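Local coordinates for superoxide dismutase [Fe] (Aquifex pyrophilus, PDB 1COJ), which catalyses the dismutation of superoxide to hydrogen peroxide and dioxygen at a single iron ion bound in each subunit of a homotetramer, at residues Lys8-Glu17 with Glu82-Gly91; Thr115-Phe125 with Arg177-Phe185. One frame throughout, in Å; residues are numbered along the deposited sequence.

Contact 1 (Lys8-Glu17 with Glu82-Gly91)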
loop_
_atom_site.group_PDB
_atom_site.type_symbol
_atom_site.label_atom_id
_atom_site.label_comp_id
_atom_site.label_asym_id
_atom_site.label_seq_id
_atom_site.Cartn_x
_atom_site.Cartn_y
_atom_site.Cartn_z
ATOM N N LYS A 8 16.150 -23.620 -2.562
ATOM C CA LYS A 8 17.180 -24.279 -1.777
ATOM C C LYS A 8 16.508 -25.334 -0.915
ATOM O O LYS A 8 16.177 -25.087 0.246
ATOM C CB LYS A 8 17.921 -23.259 -0.916
ATOM C CG LYS A 8 18.578 -22.168 -1.735
ATOM C CD LYS A 8 19.401 -21.242 -0.875
ATOM C CE LYS A 8 20.035 -20.165 -1.727
ATOM N NZ LYS A 8 20.961 -19.332 -0.924
ATOM N N ASP A 9 16.309 -26.516 -1.495
ATOM C CA ASP A 9 15.659 -27.626 -0.804
ATOM C C ASP A 9 16.302 -28.016 0.512
ATOM O O ASP A 9 15.613 -28.412 1.445
ATOM C CB ASP A 9 15.564 -28.852 -1.713
ATOM C CG ASP A 9 14.513 -28.694 -2.785
ATOM O OD1 ASP A 9 13.310 -28.805 -2.470
ATOM O OD2 ASP A 9 14.891 -28.444 -3.941
ATOM N N HIS A 10 17.614 -27.842 0.617
ATOM C CA HIS A 10 18.326 -28.195 1.835
ATOM C C HIS A 10 17.922 -27.352 3.048
ATOM O O HIS A 10 18.334 -27.639 4.170
ATOM C CB HIS A 10 19.840 -28.105 1.615
ATOM C CG HIS A 10 20.370 -26.706 1.539
ATOM N ND1 HIS A 10 20.537 -26.023 0.356
ATOM C CD2 HIS A 10 20.811 -25.867 2.516
ATOM C CE1 HIS A 10 21.053 -24.835 0.596
ATOM N NE2 HIS A 10 21.229 -24.713 1.898
ATOM N N LEU A 11 17.137 -26.306 2.809
ATOM C CA LEU A 11 16.677 -25.406 3.865
ATOM C C LEU A 11 15.367 -25.849 4.520
ATOM O O LEU A 11 14.959 -25.281 5.531
ATOM C CB LEU A 11 16.489 -24.000 3.284
ATOM C CG LEU A 11 17.472 -22.875 3.613
ATOM C CD1 LEU A 11 18.889 -23.378 3.740
ATOM C CD2 LEU A 11 17.363 -21.797 2.546
ATOM N N LYS A 12 14.697 -26.838 3.932
ATOM C CA LYS A 12 13.415 -27.319 4.451
ATOM C C LYS A 12 13.506 -27.952 5.844
ATOM O O LYS A 12 14.165 -28.979 6.029
ATOM C CB LYS A 12 12.801 -28.318 3.472
ATOM C CG LYS A 12 11.361 -28.674 3.766
ATOM C CD LYS A 12 10.853 -29.639 2.719
ATOM C CE LYS A 12 9.414 -30.030 2.965
ATOM N NZ LYS A 12 8.986 -31.034 1.960
ATOM N N PRO A 13 12.826 -27.352 6.838
ATOM C CA PRO A 13 12.816 -27.838 8.222
ATOM C C PRO A 13 11.916 -29.064 8.334
ATOM O O PRO A 13 10.983 -29.236 7.543
ATOM C CB PRO A 13 12.206 -26.665 9.002
ATOM C CG PRO A 13 12.295 -25.494 8.066
ATOM C CD PRO A 13 12.048 -26.109 6.729
ATOM N N GLN A 14 12.177 -29.898 9.332
ATOM C CA GLN A 14 11.379 -31.093 9.544
ATOM C C GLN A 14 11.396 -31.469 11.019
ATOM O O GLN A 14 12.393 -31.276 11.711
ATOM C CB GLN A 14 11.925 -32.252 8.708
ATOM C CG GLN A 14 10.862 -33.009 7.918
ATOM C CD GLN A 14 10.163 -32.134 6.887
ATOM O OE1 GLN A 14 9.157 -31.492 7.179
ATOM N NE2 GLN A 14 10.710 -32.093 5.684
ATOM N N ASN A 15 10.261 -31.960 11.498
ATOM C CA ASN A 15 10.077 -32.399 12.873
ATOM C C ASN A 15 10.304 -31.285 13.889
ATOM O O ASN A 15 10.862 -31.519 14.962
ATOM C CB ASN A 15 10.968 -33.609 13.184
ATOM C CG ASN A 15 10.699 -34.785 12.267
ATOM O OD1 ASN A 15 9.571 -35.013 11.847
ATOM N ND2 ASN A 15 11.741 -35.531 11.941
ATOM N N LEU A 16 9.863 -30.076 13.555
ATOM C CA LEU A 16 10.008 -28.945 14.467
ATOM C C LEU A 16 9.101 -29.132 15.678
ATOM O O LEU A 16 8.093 -29.829 15.619
ATOM C CB LEU A 16 9.671 -27.625 13.762
ATOM C CG LEU A 16 10.509 -27.241 12.539
ATOM C CD1 LEU A 16 9.996 -25.938 11.948
ATOM C CD2 LEU A 16 11.964 -27.107 12.938
ATOM N N GLU A 17 9.467 -28.495 16.775
ATOM C CA GLU A 17 8.711 -28.576 18.011
ATOM C C GLU A 17 7.627 -27.484 18.014
ATOM O O GLU A 17 7.916 -26.309 18.218
ATOM C CB GLU A 17 9.664 -28.394 19.196
ATOM C CG GLU A 17 9.053 -28.652 20.556
ATOM C CD GLU A 17 10.065 -28.485 21.675
ATOM O OE1 GLU A 17 11.175 -29.060 21.573
ATOM O OE2 GLU A 17 9.750 -27.775 22.653
ATOM N N GLU A 82 13.868 -17.848 2.808
ATOM C CA GLU A 82 15.125 -18.565 2.983
ATOM C C GLU A 82 15.751 -18.251 4.337
ATOM O O GLU A 82 16.335 -19.129 4.976
ATOM C CB GLU A 82 16.087 -18.257 1.842
ATOM C CG GLU A 82 15.599 -18.816 0.525
ATOM C CD GLU A 82 16.590 -18.656 -0.608
ATOM O OE1 GLU A 82 16.353 -19.269 -1.666
ATOM O OE2 GLU A 82 17.591 -17.924 -0.457
ATOM N N LEU A 83 15.605 -17.008 4.784
ATOM C CA LEU A 83 16.135 -16.589 6.080
ATOM C C LEU A 83 15.310 -17.208 7.212
ATOM O O LEU A 83 15.832 -17.535 8.278
ATOM C CB LEU A 83 16.110 -15.061 6.189
ATOM C CG LEU A 83 17.077 -14.276 5.296
ATOM C CD1 LEU A 83 16.700 -12.808 5.283
ATOM C CD2 LEU A 83 18.503 -14.456 5.793
ATOM N N TYR A 84 14.018 -17.374 6.953
ATOM C CA TYR A 84 13.083 -17.953 7.911
ATOM C C TYR A 84 13.320 -19.456 8.115
ATOM O O TYR A 84 13.612 -19.900 9.226
ATOM C CB TYR A 84 11.655 -17.677 7.428
ATOM C CG TYR A 84 10.543 -18.353 8.199
ATOM C CD1 TYR A 84 10.151 -17.887 9.452
ATOM C CD2 TYR A 84 9.839 -19.419 7.643
ATOM C CE1 TYR A 84 9.075 -18.462 10.129
ATOM C CE2 TYR A 84 8.763 -20.002 8.312
ATOM C CZ TYR A 84 8.382 -19.514 9.549
ATOM O OH TYR A 84 7.264 -20.031 10.169
ATOM N N PHE A 85 13.216 -20.232 7.041
ATOM C CA PHE A 85 13.422 -21.676 7.120
ATOM C C PHE A 85 14.836 -22.023 7.571
ATOM O O PHE A 85 15.034 -22.913 8.401
ATOM C CB PHE A 85 13.146 -22.329 5.764
ATOM C CG PHE A 85 11.704 -22.279 5.343
ATOM C CD1 PHE A 85 10.702 -22.742 6.188
ATOM C CD2 PHE A 85 11.349 -21.781 4.091
ATOM C CE1 PHE A 85 9.371 -22.715 5.798
ATOM C CE2 PHE A 85 10.017 -21.749 3.689
ATOM C CZ PHE A 85 9.026 -22.218 4.543
ATOM N N GLY A 86 15.812 -21.285 7.048
ATOM C CA GLY A 86 17.206 -21.520 7.376
ATOM C C GLY A 86 17.605 -21.376 8.830
ATOM O O GLY A 86 18.646 -21.890 9.242
ATOM N N MET A 87 16.785 -20.701 9.623
ATOM C CA MET A 87 17.117 -20.522 11.026
ATOM C C MET A 87 16.280 -21.378 11.972
ATOM O O MET A 87 16.262 -21.126 13.176
ATOM C CB MET A 87 17.020 -19.045 11.421
ATOM C CG MET A 87 15.614 -18.463 11.380
ATOM S SD MET A 87 15.567 -16.763 11.957
ATOM C CE MET A 87 15.682 -17.006 13.710
ATOM N N LEU A 88 15.597 -22.386 11.435
ATOM C CA LEU A 88 14.769 -23.271 12.254
ATOM C C LEU A 88 15.336 -24.691 12.325
ATOM O O LEU A 88 15.661 -25.292 11.297
ATOM C CB LEU A 88 13.332 -23.312 11.721
ATOM C CG LEU A 88 12.519 -22.018 11.836
ATOM C CD1 LEU A 88 11.257 -22.123 11.002
ATOM C CD2 LEU A 88 12.185 -21.723 13.291
ATOM N N THR A 89 15.498 -25.201 13.546
ATOM C CA THR A 89 15.995 -26.560 13.786
ATOM C C THR A 89 15.126 -27.148 14.882
ATOM O O THR A 89 14.759 -26.437 15.818
ATOM C CB THR A 89 17.475 -26.586 14.273
ATOM O OG1 THR A 89 18.209 -25.549 13.622
ATOM C CG2 THR A 89 18.133 -27.863 13.927
ATOM N N PRO A 90 14.787 -28.449 14.789
ATOM C CA PRO A 90 13.947 -29.092 15.805
ATOM C C PRO A 90 14.459 -28.912 17.234
ATOM O O PRO A 90 15.563 -29.330 17.569
ATOM C CB PRO A 90 13.932 -30.564 15.366
ATOM C CG PRO A 90 15.153 -30.698 14.488
ATOM C CD PRO A 90 15.130 -29.408 13.725
ATOM N N GLY A 91 13.667 -28.227 18.051
ATOM C CA GLY A 91 14.028 -27.985 19.434
ATOM C C GLY A 91 15.012 -26.853 19.644
ATOM O O GLY A 91 15.328 -26.520 20.783
#

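Contact 2 (Thr115-Phe125 with Arg177-Phe185)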
loop_
_atom_site.group_PDB
_atom_site.type_symbol
_atom_site.label_atom_id
_atom_site.label_comp_id
_atom_site.label_asym_id
_atom_site.label_seq_id
_atom_site.Cartn_x
_atom_site.Cartn_y
_atom_site.Cartn_z
ATOM N N THR A 115 12.706 -9.810 23.332
ATOM C CA THR A 115 11.733 -10.860 23.054
ATOM C C THR A 115 10.325 -10.279 23.052
ATOM O O THR A 115 9.513 -10.589 22.176
ATOM C CB THR A 115 11.859 -12.018 24.088
ATOM O OG1 THR A 115 12.899 -12.904 23.669
ATOM C CG2 THR A 115 10.558 -12.800 24.242
ATOM N N ASN A 116 10.060 -9.402 24.011
ATOM C CA ASN A 116 8.760 -8.761 24.132
ATOM C C ASN A 116 8.509 -7.879 22.916
ATOM O O ASN A 116 7.396 -7.835 22.383
ATOM C CB ASN A 116 8.711 -7.929 25.417
ATOM C CG ASN A 116 7.368 -7.246 25.624
ATOM O OD1 ASN A 116 6.340 -7.903 25.806
ATOM N ND2 ASN A 116 7.377 -5.919 25.622
ATOM N N GLU A 117 9.560 -7.207 22.466
ATOM C CA GLU A 117 9.473 -6.325 21.314
ATOM C C GLU A 117 9.185 -7.122 20.047
ATOM O O GLU A 117 8.347 -6.723 19.232
ATOM C CB GLU A 117 10.771 -5.532 21.158
ATOM C CG GLU A 117 10.648 -4.283 20.293
ATOM C CD GLU A 117 9.719 -3.228 20.885
ATOM O OE1 GLU A 117 9.235 -2.371 20.123
ATOM O OE2 GLU A 117 9.474 -3.247 22.108
ATOM N N LEU A 118 9.864 -8.256 19.885
ATOM C CA LEU A 118 9.662 -9.098 18.713
ATOM C C LEU A 118 8.267 -9.695 18.668
ATOM O O LEU A 118 7.632 -9.710 17.613
ATOM C CB LEU A 118 10.712 -10.210 18.636
ATOM C CG LEU A 118 11.948 -9.919 17.781
ATOM C CD1 LEU A 118 12.915 -11.095 17.854
ATOM C CD2 LEU A 118 11.530 -9.647 16.334
ATOM N N LYS A 119 7.788 -10.184 19.810
ATOM C CA LYS A 119 6.455 -10.774 19.878
ATOM C C LYS A 119 5.408 -9.714 19.558
ATOM O O LYS A 119 4.443 -9.980 18.841
ATOM C CB LYS A 119 6.185 -11.374 21.260
ATOM C CG LYS A 119 7.068 -12.556 21.625
ATOM C CD LYS A 119 6.653 -13.118 22.977
ATOM C CE LYS A 119 7.593 -14.208 23.469
ATOM N NZ LYS A 119 7.651 -15.401 22.582
ATOM N N ALA A 120 5.629 -8.501 20.054
ATOM C CA ALA A 120 4.711 -7.391 19.818
ATOM C C ALA A 120 4.629 -7.054 18.327
ATOM O O ALA A 120 3.532 -6.916 17.774
ATOM C CB ALA A 120 5.149 -6.170 20.616
ATOM N N ALA A 121 5.789 -6.945 17.680
ATOM C CA ALA A 121 5.852 -6.640 16.253
ATOM C C ALA A 121 5.193 -7.755 15.447
ATOM O O ALA A 121 4.487 -7.491 14.475
ATOM C CB ALA A 121 7.301 -6.436 15.804
ATOM N N ALA A 122 5.400 -9.000 15.875
ATOM C CA ALA A 122 4.813 -10.151 15.196
ATOM C C ALA A 122 3.288 -10.135 15.303
ATOM O O ALA A 122 2.586 -10.599 14.404
ATOM C CB ALA A 122 5.374 -11.447 15.767
ATOM N N MET A 123 2.780 -9.609 16.412
ATOM C CA MET A 123 1.339 -9.519 16.620
ATOM C C MET A 123 0.739 -8.290 15.931
ATOM O O MET A 123 -0.429 -8.296 15.551
ATOM C CB MET A 123 1.016 -9.464 18.118
ATOM C CG MET A 123 1.148 -10.797 18.853
ATOM S SD MET A 123 0.036 -12.070 18.208
ATOM C CE MET A 123 -1.526 -11.476 18.745
ATOM N N ALA A 124 1.546 -7.242 15.781
ATOM C CA ALA A 124 1.095 -5.990 15.175
ATOM C C ALA A 124 1.182 -5.924 13.656
ATOM O O ALA A 124 0.504 -5.097 13.040
ATOM C CB ALA A 124 1.860 -4.812 15.786
ATOM N N PHE A 125 2.008 -6.775 13.051
ATOM C CA PHE A 125 2.168 -6.755 11.602
ATOM C C PHE A 125 1.571 -7.888 10.795
ATOM O O PHE A 125 1.544 -9.042 11.215
ATOM C CB PHE A 125 3.614 -6.459 11.226
ATOM C CG PHE A 125 3.991 -5.042 11.502
ATOM C CD1 PHE A 125 3.829 -4.061 10.525
ATOM C CD2 PHE A 125 4.399 -4.663 12.775
ATOM C CE1 PHE A 125 4.060 -2.722 10.820
ATOM C CE2 PHE A 125 4.633 -3.336 13.083
ATOM C CZ PHE A 125 4.463 -2.361 12.105
ATOM N N ARG A 177 -2.332 -16.779 16.565
ATOM C CA ARG A 177 -0.945 -16.422 16.280
ATOM C C ARG A 177 0.034 -16.529 17.464
ATOM O O ARG A 177 1.164 -16.984 17.289
ATOM C CB ARG A 177 -0.875 -15.020 15.654
ATOM C CG ARG A 177 0.503 -14.643 15.129
ATOM C CD ARG A 177 0.515 -13.266 14.489
ATOM N NE ARG A 177 -0.285 -13.208 13.266
ATOM C CZ ARG A 177 -0.462 -12.109 12.536
ATOM N NH1 ARG A 177 0.113 -10.966 12.895
ATOM N NH2 ARG A 177 -1.226 -12.149 11.451
ATOM N N PRO A 178 -0.385 -16.126 18.682
ATOM C CA PRO A 178 0.521 -16.206 19.843
ATOM C C PRO A 178 1.227 -17.550 20.075
ATOM O O PRO A 178 2.445 -17.584 20.279
ATOM C CB PRO A 178 -0.386 -15.821 21.006
ATOM C CG PRO A 178 -1.293 -14.821 20.385
ATOM C CD PRO A 178 -1.646 -15.463 19.060
ATOM N N PRO A 179 0.482 -18.670 20.072
ATOM C CA PRO A 179 1.157 -19.950 20.292
ATOM C C PRO A 179 2.162 -20.272 19.185
ATOM O O PRO A 179 3.151 -20.961 19.429
ATOM C CB PRO A 179 0.002 -20.952 20.341
ATOM C CG PRO A 179 -1.071 -20.292 19.538
ATOM C CD PRO A 179 -0.977 -18.863 19.971
ATOM N N TYR A 180 1.917 -19.759 17.985
ATOM C CA TYR A 180 2.822 -19.982 16.862
ATOM C C TYR A 180 4.128 -19.227 17.100
ATOM O O TYR A 180 5.216 -19.755 16.851
ATOM C CB TYR A 180 2.162 -19.537 15.550
ATOM C CG TYR A 180 3.133 -19.160 14.453
ATOM C CD1 TYR A 180 3.954 -20.117 13.850
ATOM C CD2 TYR A 180 3.235 -17.835 14.017
ATOM C CE1 TYR A 180 4.856 -19.761 12.836
ATOM C CE2 TYR A 180 4.131 -17.468 13.008
ATOM C CZ TYR A 180 4.938 -18.433 12.422
ATOM O OH TYR A 180 5.820 -18.066 11.431
ATOM N N ILE A 181 4.019 -17.996 17.596
ATOM C CA ILE A 181 5.199 -17.183 17.870
ATOM C C ILE A 181 6.060 -17.865 18.935
ATOM O O ILE A 181 7.285 -17.912 18.815
ATOM C CB ILE A 181 4.811 -15.757 18.322
ATOM C CG1 ILE A 181 3.987 -15.071 17.226
ATOM C CG2 ILE A 181 6.062 -14.940 18.616
ATOM C CD1 ILE A 181 3.324 -13.774 17.662
ATOM N N ASP A 182 5.418 -18.424 19.959
ATOM C CA ASP A 182 6.147 -19.125 21.014
ATOM C C ASP A 182 6.870 -20.331 20.421
ATOM O O ASP A 182 8.038 -20.575 20.732
ATOM C CB ASP A 182 5.197 -19.592 22.125
ATOM C CG ASP A 182 4.627 -18.440 22.935
ATOM O OD1 ASP A 182 5.302 -17.398 23.055
ATOM O OD2 ASP A 182 3.501 -18.581 23.460
ATOM N N ALA A 183 6.183 -21.070 19.555
ATOM C CA ALA A 183 6.763 -22.246 18.916
ATOM C C ALA A 183 7.975 -21.852 18.072
ATOM O O ALA A 183 8.987 -22.546 18.080
ATOM C CB ALA A 183 5.721 -22.962 18.065
ATOM N N PHE A 184 7.884 -20.716 17.383
ATOM C CA PHE A 184 8.992 -20.235 16.559
ATOM C C PHE A 184 10.243 -20.048 17.424
ATOM O O PHE A 184 11.338 -20.490 17.062
ATOM C CB PHE A 184 8.628 -18.912 15.863
ATOM C CG PHE A 184 9.771 -18.305 15.096
ATOM C CD1 PHE A 184 9.989 -18.644 13.765
ATOM C CD2 PHE A 184 10.645 -17.411 15.711
ATOM C CE1 PHE A 184 11.068 -18.106 13.061
ATOM C CE2 PHE A 184 11.723 -16.871 15.017
ATOM C CZ PHE A 184 11.932 -17.219 13.688
ATOM N N PHE A 185 10.076 -19.394 18.569
ATOM C CA PHE A 185 11.193 -19.167 19.477
ATOM C C PHE A 185 11.820 -20.453 20.020
ATOM O O PHE A 185 13.013 -20.479 20.323
ATOM C CB PHE A 185 10.774 -18.244 20.619
ATOM C CG PHE A 185 10.805 -16.786 20.253
ATOM C CD1 PHE A 185 11.993 -16.065 20.339
ATOM C CD2 PHE A 185 9.662 -16.140 19.796
ATOM C CE1 PHE A 185 12.043 -14.719 19.976
ATOM C CE2 PHE A 185 9.700 -14.794 19.428
ATOM C CZ PHE A 185 10.892 -14.085 19.517
#

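Contact 1 (Lys8-Glu17 with Glu82-Gly91)
In the alpha-hairpin domain of iron/manganese superoxide dismutases, the N-terminal loop runs over the C-terminal end of helix 63-86, where P13 and L11 meet F85. P13 CD lies 3.7 Å from F85 CD1, and the two side chains cross at about a right angle. L11 O reaches F85 CB at 3.5 Å, while L11 CG is 4.0 Å from G86 CA and L11 CD2 packs 3.8 Å from E82 CB. The F85 ring also meets H27 and F28 edge to face. Because H27 and H81 are iron ligands, each with its side chain about 4 Å from that of F85, and the F85 side chain is about 6 Å from the ion, F85 lies next to two of the ligands, consistent with a second-shell position. Beyond the helix, L16 CD2 touches P90 N at 3.6 Å and L16 CD1 approaches L88 CD1. P90 CB lies 3.2 Å from N15 O. At the other end K8 runs across the E82 carboxylate, and K8 NZ makes a long salt bridge of 3.7 Å to E82 OE2; E82 OE1 is hydrogen-bonded to Y32. I211 of the second subunit packs on both K8 and E82.

Contact 2 (Thr115-Phe125 with Arg177-Phe185)
A chi1 of -171° carries R177 CG away from its own backbone nitrogen, and a turn at chi3 then brings the guanidinium to the C-terminal end of helix 111-124. There R177 NH1 donates to A122 O at 2.9 Å, in the carbonyl plane with a C=O...N angle of 155°; the bond is somewhat bent at the hydrogen, and the oxygen is tilted out of the guanidinium plane. The same NH1 makes a weak bond to F125 O, so one nitrogen joins two carbonyls at the helix end; F125 O also accepts from T164, and R177 NH2 bonds Y169 OH. M123 SD comes to 3.7 Å from I181 CD1, and M123 CE rests against P178 CG. I181 CD1 also presses on A122 CB at 3.6 Å, while I181 CG2 meets K119 CG. The bend at K119 chi4 turns NZ to D182 OD1 for a salt bridge of 3.1 Å, met nearly along the C-O axis, and K119 NZ lies 3.5 Å from F185 CD2. L118 CB and CD1 touch F185 CZ at the ring's edge. The axes run roughly antiparallel, at 138°, with a closest approach of 10.4 Å: a helix-helix pair of the alpha/beta C-terminal domain of iron/manganese superoxide dismutases, beside its three-stranded antiparallel sheet.

In the fold
From the N terminus, contact 1 brings residues 8-17 back onto 82-91, closing a loop made mostly of helices 21-47 and 63-86. The chain then passes through helix 98-107 before contact 2 opens at 115-125; its loop contains the three antiparallel strands and closes at 177-185. The two loops therefore follow in series, one in each domain, with neither nesting nor crossing. The centres of the two contacts are about 18 Å apart, yet the segments touch: Y84 OH and Y180 OH are 2.7 Å apart, a probable hydrogen bond, while F184 packs against Y84, M87 and L88. This interface joins the alpha-hairpin domain to helix 177-186 of the C-terminal domain, and both contacts also touch the second subunit.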